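Long-range contacts in DNA alpha-glucosyltransferase (Enterobacteria phage T4, PDB 1XV5), which is a phage glycosyltransferase of the GT-B clan, built from two Rossmann-like domains with UDP bound in the cleft between them: residues 82-87 against 123-128; 110-115 against 133-138; 342-347 against 379-384. One frame throughout, in Å; residues are numbered along the deposited sequence.

Interaction 1: residues 82-87 against 123-128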
loop_
_atom_site.group_PDB
_atom_site.type_symbol
_atom_site.label_atom_id
_atom_site.label_comp_id
_atom_site.label_asym_id
_atom_site.label_seq_id
_atom_site.Cartn_x
_atom_site.Cartn_y
_atom_site.Cartn_z
ATOM N N ASN A 82 -6.986 -8.658 -8.246
ATOM C CA ASN A 82 -5.951 -7.793 -7.694
ATOM C C ASN A 82 -4.561 -8.409 -7.599
ATOM O O ASN A 82 -3.592 -7.712 -7.306
ATOM C CB ASN A 82 -6.386 -7.269 -6.324
ATOM C CG ASN A 82 -7.503 -6.249 -6.426
ATOM O OD1 ASN A 82 -7.477 -5.377 -7.291
ATOM N ND2 ASN A 82 -8.481 -6.345 -5.535
ATOM N N SER A 83 -4.457 -9.710 -7.846
ATOM C CA SER A 83 -3.164 -10.379 -7.810
ATOM C C SER A 83 -3.253 -11.731 -8.507
ATOM O O SER A 83 -4.335 -12.310 -8.616
ATOM C CB SER A 83 -2.684 -10.569 -6.364
ATOM O OG SER A 83 -3.556 -11.406 -5.626
ATOM N N VAL A 84 -2.115 -12.220 -8.983
ATOM C CA VAL A 84 -2.057 -13.506 -9.672
ATOM C C VAL A 84 -1.064 -14.421 -8.952
ATOM O O VAL A 84 -0.271 -13.960 -8.133
ATOM C CB VAL A 84 -1.629 -13.329 -11.151
ATOM C CG1 VAL A 84 -2.581 -12.363 -11.854
ATOM C CG2 VAL A 84 -0.191 -12.822 -11.231
ATOM N N PRO A 85 -1.094 -15.731 -9.247
ATOM C CA PRO A 85 -0.182 -16.684 -8.604
ATOM C C PRO A 85 1.297 -16.301 -8.679
ATOM O O PRO A 85 1.754 -15.744 -9.676
ATOM C CB PRO A 85 -0.476 -17.989 -9.343
ATOM C CG PRO A 85 -1.927 -17.850 -9.697
ATOM C CD PRO A 85 -1.996 -16.423 -10.185
ATOM N N ALA A 86 2.039 -16.610 -7.619
ATOM C CA ALA A 86 3.467 -16.315 -7.559
ATOM C C ALA A 86 4.252 -17.387 -8.312
ATOM O O ALA A 86 3.758 -18.494 -8.528
ATOM C CB ALA A 86 3.927 -16.252 -6.109
ATOM N N THR A 87 5.480 -17.058 -8.701
ATOM C CA THR A 87 6.323 -17.988 -9.445
ATOM C C THR A 87 6.705 -19.257 -8.681
ATOM O O THR A 87 7.276 -20.178 -9.262
ATOM C CB THR A 87 7.624 -17.302 -9.908
ATOM O OG1 THR A 87 8.288 -16.727 -8.778
ATOM C CG2 THR A 87 7.322 -16.212 -10.925
ATOM N N ARG A 123 7.695 -9.507 -12.504
ATOM C CA ARG A 123 8.066 -10.782 -13.113
ATOM C C ARG A 123 7.945 -11.962 -12.153
ATOM O O ARG A 123 8.070 -13.116 -12.564
ATOM C CB ARG A 123 9.483 -10.719 -13.691
ATOM C CG ARG A 123 9.602 -9.812 -14.905
ATOM C CD ARG A 123 10.788 -10.192 -15.783
ATOM N NE ARG A 123 10.839 -9.380 -16.997
ATOM C CZ ARG A 123 11.561 -8.272 -17.130
ATOM N NH1 ARG A 123 11.536 -7.598 -18.272
ATOM N NH2 ARG A 123 12.325 -7.849 -16.130
ATOM N N ARG A 124 7.705 -11.677 -10.877
ATOM C CA ARG A 124 7.543 -12.736 -9.886
ATOM C C ARG A 124 6.115 -13.268 -9.972
ATOM O O ARG A 124 5.646 -13.970 -9.077
ATOM C CB ARG A 124 7.797 -12.207 -8.473
ATOM C CG ARG A 124 9.235 -11.831 -8.175
ATOM C CD ARG A 124 9.364 -11.363 -6.731
ATOM N NE ARG A 124 10.738 -11.040 -6.357
ATOM C CZ ARG A 124 11.747 -11.905 -6.392
ATOM N NH1 ARG A 124 12.963 -11.521 -6.031
ATOM N NH2 ARG A 124 11.541 -13.152 -6.793
ATOM N N ASN A 125 5.432 -12.921 -11.059
ATOM C CA ASN A 125 4.055 -13.344 -11.285
ATOM C C ASN A 125 3.963 -14.423 -12.353
ATOM O O ASN A 125 4.841 -14.547 -13.203
ATOM C CB ASN A 125 3.199 -12.163 -11.751
ATOM C CG ASN A 125 3.001 -11.123 -10.678
ATOM O OD1 ASN A 125 3.333 -9.954 -10.865
ATOM N ND2 ASN A 125 2.444 -11.537 -9.550
ATOM N N LEU A 126 2.883 -15.193 -12.301
ATOM C CA LEU A 126 2.623 -16.237 -13.282
ATOM C C LEU A 126 1.212 -16.012 -13.804
ATOM O O LEU A 126 0.289 -15.773 -13.024
ATOM C CB LEU A 126 2.719 -17.629 -12.651
ATOM C CG LEU A 126 4.107 -18.170 -12.294
ATOM C CD1 LEU A 126 3.968 -19.549 -11.667
ATOM C CD2 LEU A 126 4.970 -18.243 -13.542
ATOM N N GLY A 127 1.051 -16.072 -15.123
ATOM C CA GLY A 127 -0.261 -15.883 -15.713
ATOM C C GLY A 127 -0.750 -14.447 -15.774
ATOM O O GLY A 127 -1.938 -14.207 -15.984
ATOM N N LEU A 128 0.148 -13.485 -15.594
ATOM C CA LEU A 128 -0.254 -12.083 -15.649
ATOM C C LEU A 128 -0.664 -11.697 -17.069
ATOM O O LEU A 128 -1.619 -10.945 -17.267
ATOM C CB LEU A 128 0.885 -11.174 -15.181
ATOM C CG LEU A 128 0.540 -9.681 -15.133
ATOM C CD1 LEU A 128 -0.685 -9.463 -14.253
ATOM C CD2 LEU A 128 1.728 -8.898 -14.599
#

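Interaction 2: residues 110-115 against 133-138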
loop_
_atom_site.group_PDB
_atom_site.type_symbol
_atom_site.label_atom_id
_atom_site.label_comp_id
_atom_site.label_asym_id
_atom_site.label_seq_id
_atom_site.Cartn_x
_atom_site.Cartn_y
_atom_site.Cartn_z
ATOM N N VAL A 110 -14.291 -8.339 -16.468
ATOM C CA VAL A 110 -13.091 -8.587 -15.686
ATOM C C VAL A 110 -12.230 -7.339 -15.560
ATOM O O VAL A 110 -11.796 -6.764 -16.557
ATOM C CB VAL A 110 -12.253 -9.716 -16.312
ATOM C CG1 VAL A 110 -10.959 -9.897 -15.540
ATOM C CG2 VAL A 110 -13.058 -11.010 -16.318
ATOM N N VAL A 111 -11.987 -6.931 -14.321
ATOM C CA VAL A 111 -11.182 -5.754 -14.047
ATOM C C VAL A 111 -9.858 -6.185 -13.429
ATOM O O VAL A 111 -9.833 -6.908 -12.433
ATOM C CB VAL A 111 -11.909 -4.811 -13.071
ATOM C CG1 VAL A 111 -11.078 -3.559 -12.844
ATOM C CG2 VAL A 111 -13.281 -4.457 -13.624
ATOM N N VAL A 112 -8.757 -5.747 -14.024
ATOM C CA VAL A 112 -7.449 -6.107 -13.506
ATOM C C VAL A 112 -6.685 -4.897 -12.996
ATOM O O VAL A 112 -6.490 -3.919 -13.717
ATOM C CB VAL A 112 -6.597 -6.807 -14.578
ATOM C CG1 VAL A 112 -5.220 -7.119 -14.017
ATOM C CG2 VAL A 112 -7.290 -8.086 -15.034
ATOM N N TYR A 113 -6.267 -4.973 -11.737
ATOM C CA TYR A 113 -5.501 -3.904 -11.110
ATOM C C TYR A 113 -4.065 -4.375 -10.920
ATOM O O TYR A 113 -3.830 -5.438 -10.335
ATOM C CB TYR A 113 -6.066 -3.566 -9.726
ATOM C CG TYR A 113 -7.288 -2.674 -9.693
ATOM C CD1 TYR A 113 -7.162 -1.289 -9.559
ATOM C CD2 TYR A 113 -8.573 -3.218 -9.732
ATOM C CE1 TYR A 113 -8.289 -0.468 -9.451
ATOM C CE2 TYR A 113 -9.703 -2.411 -9.626
ATOM C CZ TYR A 113 -9.555 -1.039 -9.482
ATOM O OH TYR A 113 -10.667 -0.245 -9.341
ATOM N N GLN A 114 -3.109 -3.601 -11.421
ATOM C CA GLN A 114 -1.710 -3.943 -11.226
ATOM C C GLN A 114 -1.265 -3.061 -10.071
ATOM O O GLN A 114 -1.112 -1.850 -10.225
ATOM C CB GLN A 114 -0.868 -3.638 -12.463
ATOM C CG GLN A 114 0.598 -3.944 -12.221
ATOM C CD GLN A 114 0.789 -5.323 -11.616
ATOM O OE1 GLN A 114 0.511 -6.340 -12.257
ATOM N NE2 GLN A 114 1.247 -5.364 -10.372
ATOM N N HIS A 115 -1.065 -3.683 -8.914
ATOM C CA HIS A 115 -0.694 -2.971 -7.699
ATOM C C HIS A 115 0.792 -2.815 -7.426
ATOM O O HIS A 115 1.178 -2.092 -6.503
ATOM C CB HIS A 115 -1.354 -3.662 -6.508
ATOM C CG HIS A 115 -2.847 -3.568 -6.513
ATOM N ND1 HIS A 115 -3.517 -2.398 -6.225
ATOM C CD2 HIS A 115 -3.798 -4.485 -6.807
ATOM C CE1 HIS A 115 -4.817 -2.598 -6.341
ATOM N NE2 HIS A 115 -5.014 -3.857 -6.695
ATOM N N ARG A 133 -4.929 -10.151 -20.912
ATOM C CA ARG A 133 -5.640 -10.368 -22.167
ATOM C C ARG A 133 -7.142 -10.591 -21.989
ATOM O O ARG A 133 -7.927 -10.302 -22.892
ATOM C CB ARG A 133 -5.016 -11.542 -22.924
ATOM C CG ARG A 133 -3.588 -11.271 -23.376
ATOM C CD ARG A 133 -2.986 -12.452 -24.125
ATOM N NE ARG A 133 -1.611 -12.184 -24.542
ATOM C CZ ARG A 133 -1.270 -11.314 -25.487
ATOM N NH1 ARG A 133 -2.204 -10.622 -26.127
ATOM N NH2 ARG A 133 0.008 -11.129 -25.788
ATOM N N ARG A 134 -7.540 -11.097 -20.828
ATOM C CA ARG A 134 -8.954 -11.340 -20.558
ATOM C C ARG A 134 -9.626 -10.091 -19.997
ATOM O O ARG A 134 -10.835 -9.908 -20.128
ATOM C CB ARG A 134 -9.117 -12.489 -19.556
ATOM C CG ARG A 134 -10.553 -12.697 -19.073
ATOM C CD ARG A 134 -11.479 -13.076 -20.219
ATOM N NE ARG A 134 -12.874 -13.216 -19.798
ATOM C CZ ARG A 134 -13.696 -12.202 -19.548
ATOM N NH1 ARG A 134 -14.946 -12.438 -19.171
ATOM N NH2 ARG A 134 -13.276 -10.950 -19.677
ATOM N N ALA A 135 -8.827 -9.232 -19.378
ATOM C CA ALA A 135 -9.336 -8.012 -18.768
ATOM C C ALA A 135 -10.096 -7.088 -19.711
ATOM O O ALA A 135 -9.697 -6.872 -20.853
ATOM C CB ALA A 135 -8.188 -7.245 -18.119
ATOM N N ASP A 136 -11.199 -6.544 -19.209
ATOM C CA ASP A 136 -12.012 -5.604 -19.966
ATOM C C ASP A 136 -11.606 -4.205 -19.519
ATOM O O ASP A 136 -11.849 -3.219 -20.214
ATOM C CB ASP A 136 -13.498 -5.827 -19.684
ATOM C CG ASP A 136 -13.982 -7.176 -20.170
ATOM O OD1 ASP A 136 -14.253 -8.058 -19.329
ATOM O OD2 ASP A 136 -14.083 -7.356 -21.402
ATOM N N VAL A 137 -10.987 -4.138 -18.344
ATOM C CA VAL A 137 -10.522 -2.882 -17.767
ATOM C C VAL A 137 -9.210 -3.157 -17.036
ATOM O O VAL A 137 -9.119 -4.104 -16.253
ATOM C CB VAL A 137 -11.536 -2.317 -16.743
ATOM C CG1 VAL A 137 -11.050 -0.970 -16.216
ATOM C CG2 VAL A 137 -12.913 -2.171 -17.387
ATOM N N ILE A 138 -8.204 -2.326 -17.288
ATOM C CA ILE A 138 -6.898 -2.488 -16.655
ATOM C C ILE A 138 -6.465 -1.199 -15.960
ATOM O O ILE A 138 -6.596 -0.115 -16.529
ATOM C CB ILE A 138 -5.828 -2.849 -17.701
ATOM C CG1 ILE A 138 -6.256 -4.100 -18.470
ATOM C CG2 ILE A 138 -4.483 -3.070 -17.018
ATOM C CD1 ILE A 138 -5.386 -4.391 -19.677
#

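Interaction 3: residues 342-347 against 379-384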
loop_
_atom_site.group_PDB
_atom_site.type_symbol
_atom_site.label_atom_id
_atom_site.label_comp_id
_atom_site.label_asym_id
_atom_site.label_seq_id
_atom_site.Cartn_x
_atom_site.Cartn_y
_atom_site.Cartn_z
ATOM N N HIS A 342 1.607 22.498 -1.528
ATOM C CA HIS A 342 0.512 22.878 -0.643
ATOM C C HIS A 342 0.891 23.040 0.817
ATOM O O HIS A 342 1.865 22.454 1.292
ATOM C CB HIS A 342 -0.614 21.847 -0.713
ATOM C CG HIS A 342 -1.247 21.732 -2.061
ATOM N ND1 HIS A 342 -0.670 21.029 -3.095
ATOM C CD2 HIS A 342 -2.402 22.240 -2.548
ATOM C CE1 HIS A 342 -1.442 21.110 -4.163
ATOM N NE2 HIS A 342 -2.499 21.840 -3.858
ATOM N N ASP A 343 0.098 23.846 1.518
ATOM C CA ASP A 343 0.276 24.068 2.946
ATOM C C ASP A 343 -0.582 22.952 3.531
ATOM O O ASP A 343 -1.704 23.172 3.981
ATOM C CB ASP A 343 -0.271 25.439 3.340
ATOM C CG ASP A 343 -0.225 25.675 4.834
ATOM O OD1 ASP A 343 0.443 24.892 5.539
ATOM O OD2 ASP A 343 -0.854 26.648 5.302
ATOM N N SER A 344 -0.030 21.745 3.505
ATOM C CA SER A 344 -0.731 20.549 3.952
ATOM C C SER A 344 -0.484 20.079 5.379
ATOM O O SER A 344 -1.189 19.200 5.861
ATOM C CB SER A 344 -0.380 19.406 3.005
ATOM O OG SER A 344 1.009 19.130 3.099
ATOM N N GLY A 345 0.519 20.637 6.046
ATOM C CA GLY A 345 0.815 20.209 7.399
ATOM C C GLY A 345 1.808 19.060 7.392
ATOM O O GLY A 345 2.355 18.693 8.429
ATOM N N ILE A 346 2.041 18.489 6.215
ATOM C CA ILE A 346 2.984 17.386 6.076
ATOM C C ILE A 346 4.412 17.917 6.159
ATOM O O ILE A 346 4.724 18.966 5.595
ATOM C CB ILE A 346 2.814 16.675 4.713
ATOM C CG1 ILE A 346 1.450 15.984 4.654
ATOM C CG2 ILE A 346 3.957 15.681 4.494
ATOM C CD1 ILE A 346 1.023 15.568 3.247
ATOM N N ILE A 347 5.271 17.203 6.877
ATOM C CA ILE A 347 6.670 17.600 6.984
ATOM C C ILE A 347 7.404 16.817 5.906
ATOM O O ILE A 347 7.414 15.585 5.924
ATOM C CB ILE A 347 7.249 17.256 8.370
ATOM C CG1 ILE A 347 6.557 18.117 9.433
ATOM C CG2 ILE A 347 8.764 17.472 8.376
ATOM C CD1 ILE A 347 7.017 17.867 10.859
ATOM N N TYR A 379 -4.697 15.874 7.633
ATOM C CA TYR A 379 -5.848 14.993 7.522
ATOM C C TYR A 379 -6.749 15.416 6.368
ATOM O O TYR A 379 -7.132 14.590 5.541
ATOM C CB TYR A 379 -6.648 14.986 8.827
ATOM C CG TYR A 379 -8.001 14.314 8.696
ATOM C CD1 TYR A 379 -9.153 15.066 8.470
ATOM C CD2 TYR A 379 -8.122 12.924 8.755
ATOM C CE1 TYR A 379 -10.394 14.451 8.303
ATOM C CE2 TYR A 379 -9.357 12.299 8.589
ATOM C CZ TYR A 379 -10.487 13.067 8.364
ATOM O OH TYR A 379 -11.711 12.460 8.193
ATOM N N GLU A 380 -7.087 16.700 6.306
ATOM C CA GLU A 380 -7.959 17.190 5.241
ATOM C C GLU A 380 -7.319 17.046 3.864
ATOM O O GLU A 380 -7.981 16.678 2.898
ATOM C CB GLU A 380 -8.329 18.658 5.478
ATOM C CG GLU A 380 -9.229 19.241 4.388
ATOM C CD GLU A 380 -10.577 18.545 4.299
ATOM O OE1 GLU A 380 -11.275 18.722 3.278
ATOM O OE2 GLU A 380 -10.950 17.826 5.253
ATOM N N PHE A 381 -6.025 17.334 3.776
ATOM C CA PHE A 381 -5.320 17.235 2.503
ATOM C C PHE A 381 -5.316 15.805 1.969
ATOM O O PHE A 381 -5.617 15.563 0.801
ATOM C CB PHE A 381 -3.874 17.706 2.665
ATOM C CG PHE A 381 -3.083 17.690 1.385
ATOM C CD1 PHE A 381 -3.319 18.637 0.393
ATOM C CD2 PHE A 381 -2.096 16.733 1.175
ATOM C CE1 PHE A 381 -2.581 18.635 -0.789
ATOM C CE2 PHE A 381 -1.352 16.720 -0.001
ATOM C CZ PHE A 381 -1.593 17.675 -0.989
ATOM N N LEU A 382 -4.959 14.859 2.832
ATOM C CA LEU A 382 -4.904 13.463 2.432
ATOM C C LEU A 382 -6.300 12.929 2.125
ATOM O O LEU A 382 -6.468 12.096 1.239
ATOM C CB LEU A 382 -4.216 12.642 3.524
ATOM C CG LEU A 382 -2.743 13.038 3.713
ATOM C CD1 LEU A 382 -2.145 12.270 4.883
ATOM C CD2 LEU A 382 -1.957 12.761 2.431
ATOM N N TYR A 383 -7.297 13.416 2.856
ATOM C CA TYR A 383 -8.681 13.010 2.619
ATOM C C TYR A 383 -9.073 13.438 1.199
ATOM O O TYR A 383 -9.587 12.644 0.405
ATOM C CB TYR A 383 -9.595 13.693 3.638
ATOM C CG TYR A 383 -11.058 13.663 3.268
ATOM C CD1 TYR A 383 -11.795 12.481 3.344
ATOM C CD2 TYR A 383 -11.701 14.815 2.819
ATOM C CE1 TYR A 383 -13.141 12.448 2.980
ATOM C CE2 TYR A 383 -13.047 14.792 2.449
ATOM C CZ TYR A 383 -13.758 13.606 2.535
ATOM O OH TYR A 383 -15.090 13.581 2.187
ATOM N N GLN A 384 -8.820 14.706 0.884
ATOM C CA GLN A 384 -9.136 15.241 -0.434
ATOM C C GLN A 384 -8.362 14.514 -1.527
ATOM O O GLN A 384 -8.864 14.304 -2.629
ATOM C CB GLN A 384 -8.803 16.737 -0.492
ATOM C CG GLN A 384 -9.755 17.612 0.309
ATOM C CD GLN A 384 -11.136 17.686 -0.317
ATOM O OE1 GLN A 384 -12.117 18.023 0.347
ATOM N NE2 GLN A 384 -11.216 17.380 -1.605
#

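Interaction 1: residues 82-87 against 123-128
The methyl CG2 of Thr87 lies squarely over one face of the peptide group that joins Arg124 to Asn125, 3.3 Å from Arg124 C. Thr87 N reaches Arg124 O from the same side of that plane, in a hydrogen bond of 3.1 Å whose donor stands 48° out of the carbonyl plane. A chi1 of 55° on Thr87 sets its CG2 anti to the carbonyl carbon, and this is what lays the methyl over the peptide. The other flat group, the Asn125 amide, is met obliquely from above its plane by Val84, whose CG2 lies 3.7 Å from Asn125 CG; the two side chains cross at about a right angle.

The second backbone bond runs the other way, from Leu126 N to Pro85 O at 2.9 Å. The two bonds flank Ala86 and Asn125, which face each other as a single non-hydrogen-bonded antiparallel pair, and Ala86 CA adds a CA-H...O contact to Arg124 O.

Leu126 packs along the bridge: its CD1 sits 3.3 Å from Ala86 O and 3.6 Å from Thr87 CA, with the CG of the leucine resting near the Thr87 methyl. Val84 spreads its two branches, CG2 beside Leu126 O and CG1 4.2 Å from Leu128 CD1. Helix 91-103 offers Tyr97 to Val84 and Ile94 to Leu126, while Leu128 packs on helix 146-155.

Gly127, at positive phi, is the N-cap residue of helix 128-134. The bridge thus pins the loop leaving the carboxyl end of strand 78-83 to the loop entering that helix, a pairing of loops above the strand ends of a Rossmann-like domain, with the Arg124 side chain about 12 Å from UDP.

Interaction 2: residues 110-115 against 133-138
Val111 and Val112 run parallel to Val137 and Ile138, paired in register, with a nearly straight hydrogen bond from Val112 N to Val137 O (2.8 Å, 175° at the hydrogen). One step earlier Val110 O is gripped twice: Asp136 N comes to it in the carbonyl plane at 2.7 Å, and Val137 N adds a longer bond of 3.3 Å.

The aspartate also answers the N-H of the same valine. With CG turned anti to its carbonyl carbon (chi1 -65°), Asp136 brings OD1 to 2.9 Å from Val110 N, which uses the anti lone pair of that oxygen. OD1 has a second donor in Arg134 NH2, 3.1 Å away in a salt bridge; the oxygen lies in the guanidinium plane, whereas the nitrogen stands above the carboxylate plane. A bend at chi2 (63°) folds the arginine back toward Val110, whose CG2 stands over one face of the guanidinium, toward its rim, 3.4 Å from Arg134 NH2. Arg134 NH1 is held by Ile108 O.

Val111 and Val137 lie side by side on one face of the sheet. On the other, Val112 CG2 presses tightly on Ala135 CB at 3.3 Å, just where the chain leaves helix 128-134.

That helix lies over the face carrying Val112 and Ile138, touching them with Thr131 and Val132, and forms part of the beta-alpha-beta crossover from strand 109-114 to 137-140. Strand 109-114 is bonded along its other edge to strand 78-83, and farther along it Tyr113 OH bonds to Gln395 of the C-terminal helix 388-399.

Interaction 3: residues 342-347 against 379-384
This is an apolar, largely buried contact between a loop and a helix, made where the chain approaches the edge strand 347-349 of the second parallel sheet. No hydrogen bond crosses it; three side chains of the loop, His342, Ser344 and Ile346, touch the ring of Phe381, which stands out from helix 368-386.

Ser344 lies over one face of that ring. Its CB makes a CH-pi contact, 3.8 Å from the centroid of the Phe381 ring and 22° off the normal, and comes as near as 3.6 Å to Phe381 CG, so the carbon sits toward the rim. Phe381 extends to meet it, CG anti to the backbone N at chi1 -178°. His342 arrives at the far end of the ring: Phe381 CE1 stands over one face of the imidazole, 3.6 Å from His342 CG, with the two planes inclined at 45°.

In the two-domain GT-B fold this places the helix against the approach to an outer strand of the C-terminal Rossmann-like domain. The approach itself is sharply folded, with an inverse gamma turn centred on Asp343, closed by a weak bond from Ser344 N to His342 O, and Gly345 following at positive phi. Asp343 points away from the ring and forms a salt bridge with Lys377, an earlier residue of the same helix.

Ile346 completes the loop's share of the contact. Its CD1 lies 3.9 Å from Phe381 CD2 and 4.2 Å from Leu382 CD2, bridging two successive residues of the helix. Phe332 ties the aromatic group together, stacking with Phe381 and meeting His342 edge-to-face. Leu382 also packs on Leu306, its side chain about 12 Å from UDP.

Overall arrangement
Interactions 1 and 2 belong to the N-terminal Rossmann-like domain, their centres about 13 Å apart. Their segments alternate along the chain and both reach the same sheet, through the neighbouring strands 78-83 and 109-114; helix 128-134 links them too, beginning in interaction 1 and ending in interaction 2. They also touch, Leu128 packing near Gln114. Interaction 3 comes later in sequence, in the other domain, with its centre about 35 Å from that of interaction 1 and 31 Å from that of interaction 2. Two contacts thus lie in one domain and the third in the other, with UDP in the cleft between, while the chain's last helix, 388-399, leads from beyond interaction 3 back to Tyr113.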